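Local coordinates for protein omega-class glutathione S-transferase (Bombyx mori, PDB 3WD6) that binds glutathione and, as an omega-class transferase, probably catalyses glutathione transfer and glutathione-dependent reduction of dehydroascorbate, at residues 108-113 against 169-174; 120-125 against 180-185; 126-131 against 152-157; 187-192 against 196-201. All blocks are in the same frame, centred on the assembly; numbering follows the deposited sequence.

All four contacts lie among the helices of the glutathione transferase C-terminal domain and the loops that join them. Interactions 1 and 2 alternate along the chain; their centres are about 13 Å apart, and Leu-170 packs on both Ile-122 and Ile-182. Interaction 3 is nested inside the loop that interaction 2 closes, joining helix 127-138 to helix 145-165, the two centres about 9 Å apart. Interaction 4 follows in series, between helix 177-189 and the loop after it. Interactions 1 and 4 are the farthest apart, with centres about 26 Å apart. Helix 177-189 carries both interactions 2 and 4 and ties this core to the active site: Met-181 and bound glutathione are about 8 Å apart at their nearest atoms.

Interaction 1 of 4, residues 108-113 against 169-174; sequences LLPQDP and FLDGSE
Van der Waals contact comes first: Asp-171 brings its carboxylate up to the ring of Pro-110, OD1 standing 4.1 Å from both CG and CD of the proline. The two side chains cross at about a right angle, and the touch is light, with 70 Å² buried in all. Asp-171 reaches across because its CG sits beside its own backbone N, chi1 -77°, which turns the carboxylate toward the 108-113 loop.

The carboxylate of Asp-171 finds its bonding partner outside the 108-113 loop. Asp-171 OD2 is 4.2 Å from Leu-108 O, two acceptors that do not bond; this oxygen instead takes the backbone N-H of Ala-178. OD1 lies close to the carboxylate of Asp-119, and the like charges may raise the proton affinity of one of them.

Backbone bonds set the shape of each loop. Phe-169 to Gly-172 is a type I beta turn, closed by Gly-172 N to Phe-169 O at 3.1 Å; a second, reciprocal bond joins Phe-169 N to Gly-172 O at 2.8 Å. Gly-172 has phi 139° and psi -136°, angles that only glycine readily takes. Asp-179 accepts the N-H groups of Leu-170 and Asp-171, while Asp-100 takes those of Leu-108 and Leu-109.

Each loop leads into a helix. Asp-112 is the N-cap of helix 113-125, its OD2 bonded to Lys-115 N, and Asp-171 and Asp-179 tie the turn to the first residues of helix 177-189, an arrangement of interhelical loops in the all-helical glutathione transferase C-terminal domain.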
# COMPACT_ATOMS: atom_id res chain seq x y z
N LEU A 108 -0.99 0.06 15.96
CA LEU A 108 -1.56 0.75 14.81
C LEU A 108 -3.05 1.00 14.96
O LEU A 108 -3.57 2.05 14.55
CB LEU A 108 -1.26 -0.02 13.53
CG LEU A 108 0.24 -0.15 13.30
CD1 LEU A 108 0.56 -0.95 12.04
CD2 LEU A 108 0.89 1.25 13.26
N LEU A 109 -3.75 0.03 15.53
CA LEU A 109 -5.19 0.15 15.72
C LEU A 109 -5.49 0.72 17.10
O LEU A 109 -4.88 0.31 18.10
CB LEU A 109 -5.87 -1.21 15.52
CG LEU A 109 -6.09 -1.66 14.06
CD1 LEU A 109 -6.34 -3.17 13.94
CD2 LEU A 109 -7.25 -0.89 13.41
N PRO A 110 -6.42 1.69 17.16
CA PRO A 110 -6.99 2.18 18.42
C PRO A 110 -7.40 1.01 19.31
O PRO A 110 -7.96 0.00 18.80
CB PRO A 110 -8.26 2.91 17.97
CG PRO A 110 -7.94 3.42 16.61
CD PRO A 110 -6.99 2.39 15.99
N GLN A 111 -7.14 1.13 20.61
CA GLN A 111 -7.60 0.11 21.56
C GLN A 111 -9.13 0.16 21.74
O GLN A 111 -9.78 -0.88 21.82
CB GLN A 111 -6.88 0.25 22.91
CG GLN A 111 -5.59 -0.63 23.05
CD GLN A 111 -4.37 -0.14 22.21
OE1 GLN A 111 -4.47 0.80 21.40
NE2 GLN A 111 -3.22 -0.78 22.42
N ASP A 112 -9.70 1.36 21.79
CA ASP A 112 -11.15 1.50 21.95
C ASP A 112 -11.93 0.98 20.74
O ASP A 112 -11.71 1.43 19.60
CB ASP A 112 -11.52 2.96 22.22
CG ASP A 112 -13.01 3.18 22.17
OD1 ASP A 112 -13.71 2.61 23.03
OD2 ASP A 112 -13.49 3.89 21.25
N PRO A 113 -12.86 0.04 20.97
CA PRO A 113 -13.48 -0.65 19.82
C PRO A 113 -14.17 0.31 18.85
O PRO A 113 -14.16 0.09 17.63
CB PRO A 113 -14.50 -1.58 20.48
CG PRO A 113 -13.94 -1.82 21.85
CD PRO A 113 -13.33 -0.50 22.25
N PHE A 169 -2.32 13.57 11.81
CA PHE A 169 -2.64 12.35 11.08
C PHE A 169 -3.99 11.80 11.53
O PHE A 169 -4.48 12.14 12.62
CB PHE A 169 -1.56 11.29 11.31
CG PHE A 169 -0.19 11.70 10.83
CD1 PHE A 169 0.06 11.86 9.47
CD2 PHE A 169 0.85 11.92 11.74
CE1 PHE A 169 1.32 12.25 9.02
CE2 PHE A 169 2.13 12.30 11.29
CZ PHE A 169 2.37 12.47 9.92
N LEU A 170 -4.58 10.94 10.71
CA LEU A 170 -5.85 10.34 11.08
C LEU A 170 -5.77 9.70 12.47
O LEU A 170 -6.69 9.82 13.28
CB LEU A 170 -6.26 9.32 10.03
CG LEU A 170 -6.67 9.93 8.68
CD1 LEU A 170 -6.76 8.83 7.58
CD2 LEU A 170 -7.98 10.73 8.81
N ASP A 171 -4.67 9.02 12.76
CA ASP A 171 -4.58 8.30 14.03
C ASP A 171 -3.94 9.08 15.19
O ASP A 171 -3.82 8.55 16.29
CB ASP A 171 -3.92 6.93 13.83
CG ASP A 171 -4.88 5.92 13.22
OD1 ASP A 171 -5.98 5.73 13.80
OD2 ASP A 171 -4.58 5.35 12.14
N GLY A 172 -3.57 10.34 14.95
CA GLY A 172 -3.06 11.20 16.01
C GLY A 172 -1.88 12.04 15.56
O GLY A 172 -1.92 12.60 14.45
N SER A 173 -0.83 12.14 16.38
CA SER A 173 0.37 12.86 15.94
C SER A 173 1.33 11.95 15.19
O SER A 173 2.13 12.43 14.39
CB SER A 173 1.08 13.63 17.07
OG SER A 173 1.00 15.05 16.88
N GLU A 174 1.22 10.63 15.42
CA GLU A 174 1.88 9.61 14.59
C GLU A 174 0.86 8.93 13.64
O GLU A 174 -0.29 8.64 14.06
CB GLU A 174 2.40 8.49 15.48
CG GLU A 174 3.80 8.59 15.95
CD GLU A 174 4.08 7.52 16.96
OE1 GLU A 174 3.10 6.95 17.50
OE2 GLU A 174 5.27 7.21 17.20

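Interaction 2 of 4, residues 120-125 against 180-185; sequences KIIVEA and YMIWPW
Beside the place where Val-123 meets Ile-182, the flat group is the indole of Trp-185: Pro-184 CB lies 3.9 Å above one face, offset toward the rim, and the carbonyl oxygens of Met-181 and Ile-182 lie at its edge, in plane. The ring also meets Tyr-40 of the glutathione pocket edge-to-face. This is the helical core of the glutathione transferase C-terminal domain, where helices 113-125 and 177-189 run nearly parallel, their segment axes 13° apart and 9.1 Å at closest approach. Pro-184 kinks the second helix; the N atoms of 184 and 185 make no bond to the turn before, and Trp-185 N reaches Ile-182 O instead.

The side chains that meet are all apolar and buried. Val-123 and Met-181 lie side by side and point the same way, with Val-123 CG2 3.7 Å from Met-181 CB; beyond that carbon the methionine bends away from helix 113-125 at chi2 and chi3, and its side chain and bound glutathione have their nearest atoms about 8 Å apart. Ile-182 has CG1 wedged between its backbone N and carbonyl carbon, chi1 73°, which turns CG2 onto helix 113-125. That methyl, Ile-182 CG2, ends against the main chain, 3.7 Å from Val-123 CA.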
# COMPACT_ATOMS: atom_id res chain seq x y z
N LYS A 120 -11.36 1.52 10.50
CA LYS A 120 -11.61 0.55 9.42
C LYS A 120 -12.56 1.14 8.38
O LYS A 120 -12.40 0.92 7.17
CB LYS A 120 -12.15 -0.77 9.97
CG LYS A 120 -11.36 -1.32 11.17
CD LYS A 120 -11.56 -2.82 11.33
CE LYS A 120 -10.41 -3.42 12.16
NZ LYS A 120 -10.21 -4.90 11.97
N ILE A 121 -13.55 1.90 8.85
CA ILE A 121 -14.46 2.62 7.96
C ILE A 121 -13.65 3.56 7.06
O ILE A 121 -13.76 3.52 5.82
CB ILE A 121 -15.53 3.39 8.77
CG1 ILE A 121 -16.50 2.37 9.40
CG2 ILE A 121 -16.27 4.42 7.90
CD1 ILE A 121 -17.45 2.92 10.46
N ILE A 122 -12.81 4.38 7.67
CA ILE A 122 -11.95 5.25 6.89
C ILE A 122 -11.21 4.48 5.78
O ILE A 122 -11.23 4.89 4.63
CB ILE A 122 -10.98 5.99 7.79
CG1 ILE A 122 -11.76 7.07 8.56
CG2 ILE A 122 -9.84 6.60 6.96
CD1 ILE A 122 -11.05 7.58 9.81
N VAL A 123 -10.56 3.37 6.13
CA VAL A 123 -9.87 2.56 5.13
C VAL A 123 -10.80 2.16 3.98
O VAL A 123 -10.41 2.26 2.82
CB VAL A 123 -9.27 1.28 5.72
CG1 VAL A 123 -8.74 0.40 4.59
CG2 VAL A 123 -8.19 1.62 6.71
N GLU A 124 -12.01 1.68 4.31
CA GLU A 124 -13.01 1.30 3.30
C GLU A 124 -13.33 2.49 2.44
O GLU A 124 -13.48 2.35 1.23
CB GLU A 124 -14.33 0.83 3.93
CG GLU A 124 -14.68 -0.65 3.73
CD GLU A 124 -14.58 -1.13 2.27
OE1 GLU A 124 -15.37 -0.65 1.41
OE2 GLU A 124 -13.73 -2.03 2.00
N ALA A 125 -13.45 3.66 3.07
CA ALA A 125 -13.68 4.89 2.32
C ALA A 125 -12.68 5.10 1.15
O ALA A 125 -12.98 5.84 0.21
CB ALA A 125 -13.73 6.11 3.26
N TYR A 180 -1.76 4.45 7.45
CA TYR A 180 -0.90 3.55 6.69
C TYR A 180 -1.68 2.72 5.68
O TYR A 180 -1.15 2.42 4.60
CB TYR A 180 -0.12 2.61 7.61
CG TYR A 180 1.02 3.30 8.34
CD1 TYR A 180 1.87 4.19 7.66
CD2 TYR A 180 1.23 3.10 9.70
CE1 TYR A 180 2.92 4.83 8.32
CE2 TYR A 180 2.27 3.74 10.37
CZ TYR A 180 3.12 4.60 9.68
OH TYR A 180 4.16 5.22 10.34
N MET A 181 -2.92 2.35 6.01
CA MET A 181 -3.65 1.40 5.17
C MET A 181 -4.24 2.07 3.92
O MET A 181 -4.59 1.40 2.94
CB MET A 181 -4.73 0.64 5.96
CG MET A 181 -4.18 -0.28 7.04
SD MET A 181 -3.01 -1.51 6.42
CE MET A 181 -1.44 -0.71 6.77
N ILE A 182 -4.32 3.40 3.93
CA ILE A 182 -4.76 4.11 2.74
C ILE A 182 -3.58 4.76 2.03
O ILE A 182 -3.66 5.11 0.85
CB ILE A 182 -5.88 5.15 3.06
CG1 ILE A 182 -5.32 6.39 3.77
CG2 ILE A 182 -7.00 4.52 3.89
CD1 ILE A 182 -6.42 7.37 4.26
N TRP A 183 -2.46 4.90 2.75
CA TRP A 183 -1.32 5.65 2.21
C TRP A 183 -0.89 5.27 0.77
O TRP A 183 -0.57 6.14 -0.03
CB TRP A 183 -0.10 5.57 3.15
CG TRP A 183 1.08 6.12 2.44
CD1 TRP A 183 2.15 5.43 1.94
CD2 TRP A 183 1.27 7.48 2.04
NE1 TRP A 183 3.02 6.28 1.29
CE2 TRP A 183 2.49 7.55 1.33
CE3 TRP A 183 0.53 8.65 2.24
CZ2 TRP A 183 2.99 8.75 0.81
CZ3 TRP A 183 1.02 9.85 1.72
CH2 TRP A 183 2.24 9.88 1.01
N PRO A 184 -0.84 3.97 0.45
CA PRO A 184 -0.27 3.62 -0.86
C PRO A 184 -0.97 4.32 -2.03
O PRO A 184 -0.35 4.62 -3.08
CB PRO A 184 -0.50 2.10 -0.96
CG PRO A 184 -0.53 1.65 0.49
CD PRO A 184 -1.23 2.77 1.23
N TRP A 185 -2.26 4.57 -1.88
CA TRP A 185 -2.98 5.20 -2.97
C TRP A 185 -2.67 6.68 -3.04
O TRP A 185 -2.53 7.22 -4.14
CB TRP A 185 -4.47 4.86 -2.96
CG TRP A 185 -4.59 3.43 -3.32
CD1 TRP A 185 -4.65 2.90 -4.58
CD2 TRP A 185 -4.52 2.31 -2.42
NE1 TRP A 185 -4.68 1.53 -4.52
CE2 TRP A 185 -4.60 1.13 -3.21
CE3 TRP A 185 -4.43 2.18 -1.03
CZ2 TRP A 185 -4.59 -0.15 -2.66
CZ3 TRP A 185 -4.42 0.90 -0.47
CH2 TRP A 185 -4.50 -0.25 -1.29

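Interaction 3 of 4, residues 126-131 against 152-157; sequences SAPIQS and HKALDF
Ile-129 and Leu-155 cross at about a right angle, the tip of one against a branch of the other: Ile-129 CD1 meets Leu-155 CD2 at 3.5 Å, a snug methyl contact. Ile-129 gets there with CG1 beside its backbone N, chi1 -62°, and the chain extended from CG1 to CD1. Its shaft then runs past the methyl of Ala-154, with Ile-129 CG1 3.8 Å from Ala-154 CB. The same methyl has a second neighbour in Pro-128, whose CB stands 3.9 Å from Ala-154 CB, so two consecutive residues of helix 127-138 touch one small side chain.

With an alanine at this spot the helices come close, 8.6 Å between segment axes at a signed crossing angle of -139°. Both belong to the helix bundle of the glutathione transferase C-terminal domain. Other helices and loops cover the flanks: Ile-129 also packs on Trp-185 of helix 177-189, and Leu-155 is wedged against Phe-186, Leu-200 and Tyr-205.

Gln-130 takes no part in the contact; its rotation is fixed by bonds at both ends of the amide. Gln-130 NE2 donates to Ser-126 OG at 2.9 Å, with an N-H...O angle of 152° and the acceptor in the amide plane, while OE1 receives the hydroxyl of Tyr-40, a residue of the glutathione pocket. Ser-126 OG has a second hydrogen-bond partner in the carbonyl oxygen of Val-123.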
# COMPACT_ATOMS: atom_id res chain seq x y z
N SER A 126 -11.51 4.45 1.18
CA SER A 126 -10.60 4.65 0.05
C SER A 126 -10.80 3.72 -1.17
O SER A 126 -10.08 3.83 -2.18
CB SER A 126 -9.14 4.62 0.49
OG SER A 126 -8.73 3.29 0.79
N ALA A 127 -11.78 2.82 -1.10
CA ALA A 127 -12.04 1.91 -2.23
C ALA A 127 -12.23 2.62 -3.59
O ALA A 127 -11.66 2.19 -4.60
CB ALA A 127 -13.23 0.99 -1.93
N PRO A 128 -13.03 3.71 -3.62
CA PRO A 128 -13.22 4.46 -4.88
C PRO A 128 -11.91 5.00 -5.45
O PRO A 128 -11.75 5.12 -6.67
CB PRO A 128 -14.13 5.63 -4.46
CG PRO A 128 -14.87 5.10 -3.28
CD PRO A 128 -13.88 4.23 -2.54
N ILE A 129 -10.98 5.32 -4.55
CA ILE A 129 -9.65 5.76 -4.98
C ILE A 129 -8.87 4.58 -5.57
O ILE A 129 -8.27 4.69 -6.64
CB ILE A 129 -8.87 6.35 -3.80
CG1 ILE A 129 -9.59 7.59 -3.27
CG2 ILE A 129 -7.40 6.66 -4.21
CD1 ILE A 129 -9.09 8.08 -1.95
N GLN A 130 -8.88 3.46 -4.85
CA GLN A 130 -8.24 2.25 -5.32
C GLN A 130 -8.80 1.91 -6.68
O GLN A 130 -8.08 1.50 -7.57
CB GLN A 130 -8.50 1.11 -4.34
CG GLN A 130 -8.02 1.39 -2.90
CD GLN A 130 -8.53 0.35 -1.89
OE1 GLN A 130 -8.62 -0.85 -2.20
NE2 GLN A 130 -8.88 0.80 -0.69
N SER A 131 -10.10 2.12 -6.84
CA SER A 131 -10.82 1.78 -8.07
C SER A 131 -10.45 2.69 -9.25
O SER A 131 -10.13 2.22 -10.34
CB SER A 131 -12.33 1.83 -7.82
OG SER A 131 -13.02 1.41 -8.98
N HIS A 152 -13.85 11.67 -5.70
CA HIS A 152 -13.91 12.94 -4.98
C HIS A 152 -14.70 12.85 -3.70
O HIS A 152 -14.38 13.53 -2.72
CB HIS A 152 -14.47 14.06 -5.86
CG HIS A 152 -13.47 14.60 -6.84
ND1 HIS A 152 -13.46 14.24 -8.17
CD2 HIS A 152 -12.42 15.44 -6.67
CE1 HIS A 152 -12.47 14.85 -8.78
NE2 HIS A 152 -11.82 15.59 -7.89
N LYS A 153 -15.76 12.05 -3.71
CA LYS A 153 -16.53 11.80 -2.49
C LYS A 153 -15.60 11.15 -1.50
O LYS A 153 -15.65 11.43 -0.29
CB LYS A 153 -17.69 10.83 -2.76
CG LYS A 153 -19.02 11.49 -3.11
CD LYS A 153 -20.19 10.49 -2.96
CE LYS A 153 -20.52 10.24 -1.48
NZ LYS A 153 -21.40 9.05 -1.22
N ALA A 154 -14.75 10.27 -2.02
CA ALA A 154 -13.80 9.53 -1.21
C ALA A 154 -12.85 10.51 -0.52
O ALA A 154 -12.69 10.48 0.71
CB ALA A 154 -13.04 8.53 -2.07
N LEU A 155 -12.24 11.39 -1.31
CA LEU A 155 -11.32 12.38 -0.77
C LEU A 155 -12.04 13.29 0.24
O LEU A 155 -11.51 13.53 1.34
CB LEU A 155 -10.70 13.21 -1.88
CG LEU A 155 -10.01 12.38 -2.98
CD1 LEU A 155 -9.57 13.28 -4.12
CD2 LEU A 155 -8.83 11.59 -2.41
N ASP A 156 -13.22 13.78 -0.12
CA ASP A 156 -13.99 14.66 0.76
C ASP A 156 -14.16 14.02 2.13
O ASP A 156 -13.93 14.66 3.17
CB ASP A 156 -15.37 14.98 0.18
CG ASP A 156 -15.31 15.84 -1.07
OD1 ASP A 156 -14.27 16.52 -1.29
OD2 ASP A 156 -16.31 15.86 -1.84
N PHE A 157 -14.58 12.76 2.13
CA PHE A 157 -14.90 12.06 3.37
C PHE A 157 -13.65 11.95 4.22
O PHE A 157 -13.68 12.25 5.42
CB PHE A 157 -15.45 10.66 3.06
CG PHE A 157 -15.81 9.87 4.29
CD1 PHE A 157 -17.07 9.98 4.86
CD2 PHE A 157 -14.89 8.99 4.86
CE1 PHE A 157 -17.42 9.24 5.98
CE2 PHE A 157 -15.24 8.25 6.00
CZ PHE A 157 -16.51 8.37 6.56

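Interaction 4 of 4, residues 187-192 against 196-201; sequences ERLRAF and ERVRLE
Leu-189 and Val-198 each place a carbon anti to the backbone N: CG in Leu-189, chi1 -178°, and CG1 in Val-198, chi1 -177°. The two side chains slide past each other in opposite directions, Leu-189 CG to Val-198 CG1 at 4.0 Å. Farther out, Leu-189 meets Leu-200 at about a right angle, Leu-189 CD1 to Leu-200 CD1 at 4.0 Å. Val-198 also packs on Phe-192, whose CB is 3.7 Å from Val-198 CG1; the phenyl ring itself swings away, toward His-235.

Phe-192 O faces Val-198 CB at 3.5 Å and stays 4.4 Å from Arg-199 N. Val-198 O is bonded instead by the hydroxyl of Tyr-151 of helix 145-165, and Leu-200 packs on Tyr-151 and Leu-155.

On the helix side, Arg-190 NH1 donates to Glu-187 O at 3.1 Å, in the carbonyl plane and on a lone pair, a bent bond with an N-H...O angle of 140°. The side-chain carbons that meet across the contact are aliphatic, so the hold between helix 177-189 and the loop after it is probably mainly hydrophobic, with Val-198 O tied separately to Tyr-151.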
# COMPACT_ATOMS: atom_id res chain seq x y z
N GLU A 187 0.27 7.78 -2.25
CA GLU A 187 1.61 7.80 -2.81
C GLU A 187 1.49 7.82 -4.33
O GLU A 187 2.23 8.53 -5.02
CB GLU A 187 2.45 6.59 -2.36
CG GLU A 187 3.91 6.66 -2.85
CD GLU A 187 4.87 5.65 -2.20
OE1 GLU A 187 5.78 5.14 -2.90
OE2 GLU A 187 4.74 5.37 -0.98
N ARG A 188 0.53 7.06 -4.84
CA ARG A 188 0.31 6.91 -6.28
C ARG A 188 -0.39 8.13 -6.88
O ARG A 188 -0.11 8.52 -8.01
CB ARG A 188 -0.44 5.60 -6.58
CG ARG A 188 0.47 4.37 -6.67
CD ARG A 188 -0.09 3.15 -5.94
NE ARG A 188 0.87 2.03 -5.92
CZ ARG A 188 1.72 1.78 -4.93
NH1 ARG A 188 1.74 2.57 -3.86
NH2 ARG A 188 2.55 0.75 -5.00
N LEU A 189 -1.29 8.74 -6.11
CA LEU A 189 -2.03 9.91 -6.58
C LEU A 189 -1.03 10.97 -7.09
O LEU A 189 -1.27 11.65 -8.09
CB LEU A 189 -2.93 10.48 -5.46
CG LEU A 189 -3.86 11.69 -5.66
CD1 LEU A 189 -4.90 11.78 -4.54
CD2 LEU A 189 -3.09 13.02 -5.78
N ARG A 190 0.11 11.06 -6.39
CA ARG A 190 1.17 11.99 -6.73
C ARG A 190 1.65 11.84 -8.20
O ARG A 190 1.95 12.84 -8.87
CB ARG A 190 2.34 11.85 -5.74
CG ARG A 190 2.12 12.59 -4.42
CD ARG A 190 2.93 11.99 -3.25
NE ARG A 190 4.38 12.14 -3.34
CZ ARG A 190 5.23 11.17 -3.69
NH1 ARG A 190 4.77 9.96 -4.00
NH2 ARG A 190 6.54 11.39 -3.71
N ALA A 191 1.69 10.61 -8.70
CA ALA A 191 2.13 10.38 -10.08
C ALA A 191 1.01 10.56 -11.10
O ALA A 191 1.27 10.69 -12.29
CB ALA A 191 2.75 9.01 -10.23
N PHE A 192 -0.23 10.58 -10.64
CA PHE A 192 -1.35 10.85 -11.54
C PHE A 192 -1.70 12.32 -11.50
O PHE A 192 -2.69 12.74 -12.11
CB PHE A 192 -2.56 10.01 -11.16
CG PHE A 192 -2.41 8.55 -11.46
CD1 PHE A 192 -2.76 8.04 -12.71
CD2 PHE A 192 -1.90 7.68 -10.51
CE1 PHE A 192 -2.62 6.68 -13.00
CE2 PHE A 192 -1.75 6.32 -10.79
CZ PHE A 192 -2.11 5.81 -12.04
N GLU A 196 -6.05 15.00 -15.57
CA GLU A 196 -6.95 16.06 -15.13
C GLU A 196 -8.04 15.52 -14.19
O GLU A 196 -8.61 16.25 -13.36
CB GLU A 196 -7.55 16.78 -16.36
CG GLU A 196 -8.52 15.95 -17.24
CD GLU A 196 -7.83 14.92 -18.18
OE1 GLU A 196 -6.58 14.94 -18.32
OE2 GLU A 196 -8.57 14.09 -18.78
N ARG A 197 -8.31 14.23 -14.32
CA ARG A 197 -9.34 13.54 -13.56
C ARG A 197 -8.88 13.19 -12.14
O ARG A 197 -9.67 12.67 -11.35
CB ARG A 197 -9.73 12.26 -14.30
CG ARG A 197 -10.03 12.46 -15.79
CD ARG A 197 -10.18 11.12 -16.53
NE ARG A 197 -8.90 10.43 -16.70
CZ ARG A 197 -8.77 9.27 -17.32
NH1 ARG A 197 -9.83 8.66 -17.83
NH2 ARG A 197 -7.57 8.70 -17.44
N VAL A 198 -7.62 13.48 -11.84
CA VAL A 198 -7.03 13.12 -10.55
C VAL A 198 -6.50 14.33 -9.79
O VAL A 198 -6.59 14.39 -8.57
CB VAL A 198 -5.86 12.12 -10.74
CG1 VAL A 198 -5.30 11.69 -9.39
CG2 VAL A 198 -6.30 10.93 -11.58
N ARG A 199 -5.94 15.30 -10.52
CA ARG A 199 -5.30 16.46 -9.89
C ARG A 199 -6.22 17.08 -8.85
O ARG A 199 -7.44 17.17 -9.05
CB ARG A 199 -4.91 17.51 -10.94
CG ARG A 199 -3.79 18.47 -10.49
CD ARG A 199 -3.60 19.68 -11.43
NE ARG A 199 -4.62 20.71 -11.22
CZ ARG A 199 -4.46 21.78 -10.44
NH1 ARG A 199 -3.32 21.98 -9.78
NH2 ARG A 199 -5.46 22.66 -10.31
N LEU A 200 -5.65 17.51 -7.73
CA LEU A 200 -6.44 18.06 -6.64
C LEU A 200 -6.43 19.58 -6.64
O LEU A 200 -5.36 20.20 -6.61
CB LEU A 200 -5.93 17.52 -5.30
CG LEU A 200 -6.04 16.00 -5.09
CD1 LEU A 200 -5.61 15.61 -3.68
CD2 LEU A 200 -7.47 15.54 -5.37
N GLU A 201 -7.61 20.18 -6.67
CA GLU A 201 -7.73 21.63 -6.56
C GLU A 201 -7.24 22.05 -5.17
O GLU A 201 -7.80 21.64 -4.16
CB GLU A 201 -9.18 22.07 -6.80
CG GLU A 201 -9.36 23.55 -7.17
CD GLU A 201 -9.25 24.51 -5.97
OE1 GLU A 201 -9.80 24.20 -4.88
OE2 GLU A 201 -8.62 25.59 -6.12